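Local coordinates for divalent cation tolerance protein (Thermus thermophilus, PDB 1NZA), which is a trimeric CutA protein that is probably involved in resistance toward heavy metals, at residues E3-V9 / E52-K58; R26-C30 / W97-G103. One frame throughout, in Å; residues are numbered along the deposited sequence.

Interaction 1 (E3-V9 / E52-K58); sequences EVVLITV and ELLLLVK. With NA (sodium ion), chain B.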
loop_
_atom_site.group_PDB
_atom_site.type_symbol
_atom_site.label_atom_id
_atom_site.label_comp_id
_atom_site.label_asym_id
_atom_site.label_seq_id
_atom_site.Cartn_x
_atom_site.Cartn_y
_atom_site.Cartn_z
ATOM N N GLU A 3 -7.333 -8.675 -5.990
ATOM C CA GLU A 3 -6.641 -8.305 -4.761
ATOM C C GLU A 3 -5.259 -7.734 -5.011
ATOM O O GLU A 3 -4.655 -7.985 -6.054
ATOM C CB GLU A 3 -6.457 -9.538 -3.876
ATOM C CG GLU A 3 -7.719 -10.149 -3.308
ATOM C CD GLU A 3 -7.450 -11.481 -2.621
ATOM O OE1 GLU A 3 -8.112 -11.768 -1.603
ATOM O OE2 GLU A 3 -6.587 -12.245 -3.105
ATOM N N VAL A 4 -4.780 -6.948 -4.048
ATOM C CA VAL A 4 -3.424 -6.407 -4.095
ATOM C C VAL A 4 -2.756 -7.126 -2.925
ATOM O O VAL A 4 -3.114 -6.909 -1.762
ATOM C CB VAL A 4 -3.367 -4.889 -3.837
ATOM C CG1 VAL A 4 -1.905 -4.451 -3.695
ATOM C CG2 VAL A 4 -4.015 -4.130 -4.993
ATOM N N VAL A 5 -1.812 -8.008 -3.237
ATOM C CA VAL A 5 -1.118 -8.776 -2.212
ATOM C C VAL A 5 0.216 -8.160 -1.849
ATOM O O VAL A 5 1.004 -7.810 -2.730
ATOM C CB VAL A 5 -0.904 -10.229 -2.688
ATOM C CG1 VAL A 5 0.003 -10.976 -1.736
ATOM C CG2 VAL A 5 -2.248 -10.933 -2.783
ATOM N N LEU A 6 0.459 -8.007 -0.548
ATOM C CA LEU A 6 1.717 -7.444 -0.065
ATOM C C LEU A 6 2.626 -8.578 0.389
ATOM O O LEU A 6 2.181 -9.510 1.063
ATOM C CB LEU A 6 1.479 -6.506 1.122
ATOM C CG LEU A 6 0.465 -5.369 0.963
ATOM C CD1 LEU A 6 0.537 -4.445 2.176
ATOM C CD2 LEU A 6 0.748 -4.603 -0.292
ATOM N N ILE A 7 3.901 -8.488 0.024
ATOM C CA ILE A 7 4.895 -9.488 0.401
ATOM C C ILE A 7 6.191 -8.723 0.618
ATOM O O ILE A 7 6.531 -7.860 -0.187
ATOM C CB ILE A 7 5.162 -10.503 -0.740
ATOM C CG1 ILE A 7 3.869 -11.216 -1.142
ATOM C CG2 ILE A 7 6.197 -11.540 -0.286
ATOM C CD1 ILE A 7 4.002 -12.028 -2.411
ATOM N N THR A 8 6.899 -8.996 1.704
ATOM C CA THR A 8 8.179 -8.326 1.890
ATOM C C THR A 8 9.244 -9.400 1.731
ATOM O O THR A 8 9.004 -10.570 2.045
ATOM C CB THR A 8 8.291 -7.641 3.257
ATOM O OG1 THR A 8 7.839 -8.532 4.279
ATOM C CG2 THR A 8 7.451 -6.367 3.280
ATOM N N VAL A 9 10.405 -8.998 1.215
ATOM C CA VAL A 9 11.519 -9.908 0.975
ATOM C C VAL A 9 12.823 -9.262 1.461
ATOM O O VAL A 9 12.913 -8.043 1.595
ATOM C CB VAL A 9 11.613 -10.263 -0.530
ATOM C CG1 VAL A 9 10.307 -10.916 -0.991
ATOM C CG2 VAL A 9 11.867 -9.007 -1.351
ATOM N N GLU A 52 14.348 -4.574 3.924
ATOM C CA GLU A 52 13.524 -5.334 2.989
ATOM C C GLU A 52 13.049 -4.540 1.788
ATOM O O GLU A 52 13.307 -3.348 1.670
ATOM C CB GLU A 52 12.273 -5.859 3.695
ATOM C CG GLU A 52 12.518 -6.750 4.905
ATOM C CD GLU A 52 11.237 -7.382 5.395
ATOM O OE1 GLU A 52 10.298 -6.633 5.742
ATOM O OE2 GLU A 52 11.162 -8.626 5.413
ATOM N N LEU A 53 12.355 -5.246 0.902
ATOM C CA LEU A 53 11.745 -4.662 -0.279
ATOM C C LEU A 53 10.310 -5.135 -0.228
ATOM O O LEU A 53 10.023 -6.224 0.283
ATOM C CB LEU A 53 12.399 -5.152 -1.566
ATOM C CG LEU A 53 13.825 -4.669 -1.811
ATOM C CD1 LEU A 53 14.820 -5.603 -1.154
ATOM C CD2 LEU A 53 14.061 -4.604 -3.306
ATOM N N LEU A 54 9.409 -4.314 -0.750
ATOM C CA LEU A 54 7.993 -4.639 -0.742
ATOM C C LEU A 54 7.521 -5.023 -2.125
ATOM O O LEU A 54 7.874 -4.378 -3.103
ATOM C CB LEU A 54 7.184 -3.428 -0.263
ATOM C CG LEU A 54 5.651 -3.503 -0.299
ATOM C CD1 LEU A 54 5.155 -4.472 0.761
ATOM C CD2 LEU A 54 5.065 -2.122 -0.051
ATOM N N LEU A 55 6.728 -6.082 -2.212
ATOM C CA LEU A 55 6.168 -6.482 -3.496
ATOM C C LEU A 55 4.669 -6.197 -3.411
ATOM O O LEU A 55 4.028 -6.585 -2.429
ATOM C CB LEU A 55 6.347 -7.981 -3.757
ATOM C CG LEU A 55 7.723 -8.653 -3.697
ATOM C CD1 LEU A 55 7.648 -9.965 -4.457
ATOM C CD2 LEU A 55 8.787 -7.771 -4.296
ATOM N N LEU A 56 4.131 -5.484 -4.398
ATOM C CA LEU A 56 2.687 -5.213 -4.464
ATOM C C LEU A 56 2.243 -6.072 -5.638
ATOM O O LEU A 56 2.586 -5.790 -6.786
ATOM C CB LEU A 56 2.400 -3.738 -4.757
ATOM C CG LEU A 56 2.863 -2.701 -3.732
ATOM C CD1 LEU A 56 2.365 -1.312 -4.128
ATOM C CD2 LEU A 56 2.325 -3.064 -2.382
ATOM N N VAL A 57 1.483 -7.124 -5.345
ATOM C CA VAL A 57 1.042 -8.074 -6.366
ATOM C C VAL A 57 -0.431 -7.959 -6.750
ATOM O O VAL A 57 -1.304 -8.074 -5.897
ATOM C CB VAL A 57 1.294 -9.518 -5.880
ATOM C CG1 VAL A 57 1.039 -10.505 -7.015
ATOM C CG2 VAL A 57 2.724 -9.646 -5.355
ATOM N N LYS A 58 -0.698 -7.748 -8.038
ATOM C CA LYS A 58 -2.072 -7.638 -8.535
ATOM C C LYS A 58 -2.532 -9.035 -8.955
ATOM O O LYS A 58 -2.066 -9.574 -9.959
ATOM C CB LYS A 58 -2.120 -6.696 -9.736
ATOM C CG LYS A 58 -1.255 -5.455 -9.580
ATOM C CD LYS A 58 -1.642 -4.628 -8.368
ATOM C CE LYS A 58 -0.488 -3.728 -7.962
ATOM N NZ LYS A 58 0.082 -3.015 -9.148
HETATM NA NA NA B . 8.916 -8.544 6.304
HETATM O O HOH W 1 6.901 -7.247 7.125
HETATM O O HOH W 2 9.924 -8.421 8.484
#

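Interaction 2 (R26-C30 / W97-G103); sequences RLAAC and WLRENTG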
loop_
_atom_site.group_PDB
_atom_site.type_symbol
_atom_site.label_atom_id
_atom_site.label_comp_id
_atom_site.label_asym_id
_atom_site.label_seq_id
_atom_site.Cartn_x
_atom_site.Cartn_y
_atom_site.Cartn_z
ATOM N N ARG A 26 1.447 -16.939 -14.432
ATOM C CA ARG A 26 0.095 -16.389 -14.457
ATOM C C ARG A 26 -0.623 -16.428 -13.110
ATOM O O ARG A 26 -1.834 -16.648 -13.049
ATOM C CB ARG A 26 -0.754 -17.110 -15.512
ATOM C CG ARG A 26 -0.157 -17.104 -16.913
ATOM C CD ARG A 26 -1.152 -17.639 -17.937
ATOM N NE ARG A 26 -2.108 -16.618 -18.361
ATOM C CZ ARG A 26 -1.887 -15.754 -19.348
ATOM N NH1 ARG A 26 -0.745 -15.788 -20.023
ATOM N NH2 ARG A 26 -2.806 -14.848 -19.658
ATOM N N LEU A 27 0.121 -16.222 -12.029
ATOM C CA LEU A 27 -0.479 -16.202 -10.700
ATOM C C LEU A 27 -0.689 -14.747 -10.305
ATOM O O LEU A 27 -1.243 -14.441 -9.247
ATOM C CB LEU A 27 0.423 -16.907 -9.686
ATOM C CG LEU A 27 0.577 -18.418 -9.888
ATOM C CD1 LEU A 27 1.490 -18.980 -8.820
ATOM C CD2 LEU A 27 -0.795 -19.087 -9.835
ATOM N N ALA A 28 -0.236 -13.857 -11.180
ATOM C CA ALA A 28 -0.361 -12.420 -10.980
ATOM C C ALA A 28 -0.156 -11.787 -12.351
ATOM O O ALA A 28 0.575 -12.328 -13.182
ATOM C CB ALA A 28 0.694 -11.928 -9.998
ATOM N N ALA A 29 -0.809 -10.656 -12.595
ATOM C CA ALA A 29 -0.694 -9.977 -13.877
ATOM C C ALA A 29 0.378 -8.902 -13.807
ATOM O O ALA A 29 1.005 -8.559 -14.809
ATOM C CB ALA A 29 -2.019 -9.341 -14.253
ATOM N N CYS A 30 0.581 -8.376 -12.606
ATOM C CA CYS A 30 1.560 -7.316 -12.405
ATOM C C CYS A 30 2.141 -7.379 -11.007
ATOM O O CYS A 30 1.463 -7.780 -10.060
ATOM C CB CYS A 30 0.880 -5.965 -12.612
ATOM S SG CYS A 30 1.929 -4.525 -12.305
ATOM N N TRP A 97 -8.029 -6.856 -17.592
ATOM C CA TRP A 97 -6.698 -7.283 -18.008
ATOM C C TRP A 97 -6.090 -8.109 -16.883
ATOM O O TRP A 97 -5.405 -9.104 -17.119
ATOM C CB TRP A 97 -5.811 -6.059 -18.280
ATOM C CG TRP A 97 -4.343 -6.382 -18.398
ATOM C CD1 TRP A 97 -3.699 -6.923 -19.479
ATOM C CD2 TRP A 97 -3.348 -6.224 -17.378
ATOM N NE1 TRP A 97 -2.367 -7.111 -19.191
ATOM C CE2 TRP A 97 -2.124 -6.691 -17.908
ATOM C CE3 TRP A 97 -3.372 -5.731 -16.064
ATOM C CZ2 TRP A 97 -0.933 -6.683 -17.171
ATOM C CZ3 TRP A 97 -2.187 -5.720 -15.330
ATOM C CH2 TRP A 97 -0.984 -6.196 -15.889
ATOM N N LEU A 98 -6.355 -7.684 -15.652
ATOM C CA LEU A 98 -5.840 -8.360 -14.471
ATOM C C LEU A 98 -6.382 -9.785 -14.381
ATOM O O LEU A 98 -5.624 -10.731 -14.171
ATOM C CB LEU A 98 -6.214 -7.558 -13.217
ATOM C CG LEU A 98 -5.594 -7.936 -11.869
ATOM C CD1 LEU A 98 -5.901 -6.845 -10.854
ATOM C CD2 LEU A 98 -6.134 -9.278 -11.388
ATOM N N ARG A 99 -7.693 -9.944 -14.541
ATOM C CA ARG A 99 -8.296 -11.270 -14.477
ATOM C C ARG A 99 -7.884 -12.095 -15.692
ATOM O O ARG A 99 -7.499 -13.256 -15.567
ATOM C CB ARG A 99 -9.821 -11.157 -14.410
ATOM C CG ARG A 99 -10.330 -10.467 -13.156
ATOM C CD ARG A 99 -11.839 -10.599 -13.043
ATOM N NE ARG A 99 -12.536 -9.997 -14.175
ATOM C CZ ARG A 99 -12.798 -8.699 -14.294
ATOM N NH1 ARG A 99 -12.425 -7.852 -13.345
ATOM N NH2 ARG A 99 -13.432 -8.245 -15.367
ATOM N N GLU A 100 -7.957 -11.473 -16.863
ATOM C CA GLU A 100 -7.592 -12.110 -18.122
ATOM C C GLU A 100 -6.192 -12.728 -18.105
ATOM O O GLU A 100 -5.945 -13.729 -18.776
ATOM C CB GLU A 100 -7.690 -11.079 -19.254
ATOM C CG GLU A 100 -6.979 -11.461 -20.547
ATOM C CD GLU A 100 -7.102 -10.387 -21.619
ATOM O OE1 GLU A 100 -8.221 -10.189 -22.140
ATOM O OE2 GLU A 100 -6.084 -9.734 -21.936
ATOM N N ASN A 101 -5.283 -12.136 -17.336
ATOM C CA ASN A 101 -3.907 -12.628 -17.268
ATOM C C ASN A 101 -3.539 -13.356 -15.979
ATOM O O ASN A 101 -2.360 -13.572 -15.696
ATOM C CB ASN A 101 -2.939 -11.465 -17.499
ATOM C CG ASN A 101 -3.014 -10.925 -18.911
ATOM O OD1 ASN A 101 -2.595 -11.582 -19.862
ATOM N ND2 ASN A 101 -3.561 -9.728 -19.057
ATOM N N THR A 102 -4.545 -13.737 -15.201
ATOM C CA THR A 102 -4.314 -14.456 -13.956
ATOM C C THR A 102 -5.055 -15.788 -14.018
ATOM O O THR A 102 -6.180 -15.855 -14.509
ATOM C CB THR A 102 -4.811 -13.641 -12.736
ATOM O OG1 THR A 102 -4.089 -12.405 -12.665
ATOM C CG2 THR A 102 -4.589 -14.415 -11.447
ATOM N N GLY A 103 -4.420 -16.849 -13.530
ATOM C CA GLY A 103 -5.054 -18.155 -13.552
ATOM C C GLY A 103 -5.187 -18.772 -12.173
ATOM O O GLY A 103 -6.329 -18.868 -11.673
ATOM O OXT GLY A 103 -4.153 -19.155 -11.586
HETATM O O HOH W 3 0.227 -13.079 -15.767
#

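Interaction 1 (E3-V9 / E52-K58)
Val5 and Val57 form an antiparallel hydrogen-bonded pair, CB to CB at 3.9 Å. Their backbones exchange two nearly straight bonds: Val5 N to Val57 O and Val57 N to Val5 O are both 2.7 Å. The paired bonds repeat at Ile7 with Leu55 and Val9 with Leu53 but are less straight, most bent at Ile7 N to Leu55 O (148°). Both faces are packed. Val5, Ile7, Val9, Leu53, Leu55 and Val57 share one, where Ile7 CD1 reaches Val57 CG2 at 4.0 Å and helix 12-24 covers Val9 and Leu55. On the other, Thr8 CG2 meets Leu54 CD1 at 3.9 Å; Leu56 of the second subunit packs on Leu54, and Leu54 of the third on Leu56. Leu53 alone is partly exposed.

The Thr8 and Glu52 end turns polar but stays buried, with Asn32 of the second subunit alongside. Thr8 OG1, between its backbone N and carbonyl carbon (chi1 46°), binds sodium at 2.3 Å. Glu52 OE1 and OE2 both grip the ion at 2.4 Å, and two waters bind it. Glu81 hydrogen-bonds to Thr8 OG1, Ser39 to Glu52 OE1. This all-oxygen shell suits sodium, which probably offsets part of the negative charge of Glu52 and nearby Glu81.

Interaction 2 (R26-C30 / W97-G103)
Ala29 CB sits over one face of the Trp97 ring, offset toward the rim. It lies 3.9 Å from the centroid of the Trp97 six-membered ring, a CH-pi contact. Cys30 CB comes to the same ring at its edge, near the plane, 3.8 Å from Trp97 CH2. With CG anti to the backbone N (chi1 166°), the indole of Trp97 extends out from the helix, and CZ3 and CH2 of its six-membered ring do the touching.

The Arg26 side chain reaches the C-terminal end of helix 92-100. Its chain bends at chi3 (82°). Glu100 O lies at the edge of the guanidinium, in its plane, and takes a weak hydrogen bond from Arg26 NH2 at 3.4 Å. The guanidinium and the Asn101 amide are turned 45° apart. The backbone bond is firmer: Gly103 N to Arg26 O is 2.6 Å. Thr102 turns OG1 back to Leu98 O at 2.7 Å. A water lies within hydrogen-bonding distance of both Ala28 O and Asn101 O.

Arg26 has positive phi and is the C-prime residue of a Schellman motif ending helix 12-24. The C-terminal tail docks on this helix-to-strand turn at the trimer interface: Arg42 of the third subunit packs on Trp97 and Asn101, and Cys30 joins an antiparallel ladder with that chain.

How the interactions relate
Interaction 1 lies in the middle of the sheet, with its centre about 3 Å from that of the chain. Interaction 2 lies about 13 Å from the chain centre, beside the third subunit; the contact centres are 15 Å apart. They meet where strand 47-60 pairs with the start of strand 30-42. Lys58 N to Cys30 O is 3.0 Å and Lys58 O to Ala29 N is 3.1 Å, both probable hydrogen bonds. Val57 also packs on Ala28. The sodium of interaction 1 is at the other end of the strand pair. The Lys58 side chain lies about 6 Å from another sodium; that of Cys30 lies about 5 Å from a bound sodium. Lys58 NZ also salt-bridges Glu81 of the third subunit, into which Cys30 continues the sheet.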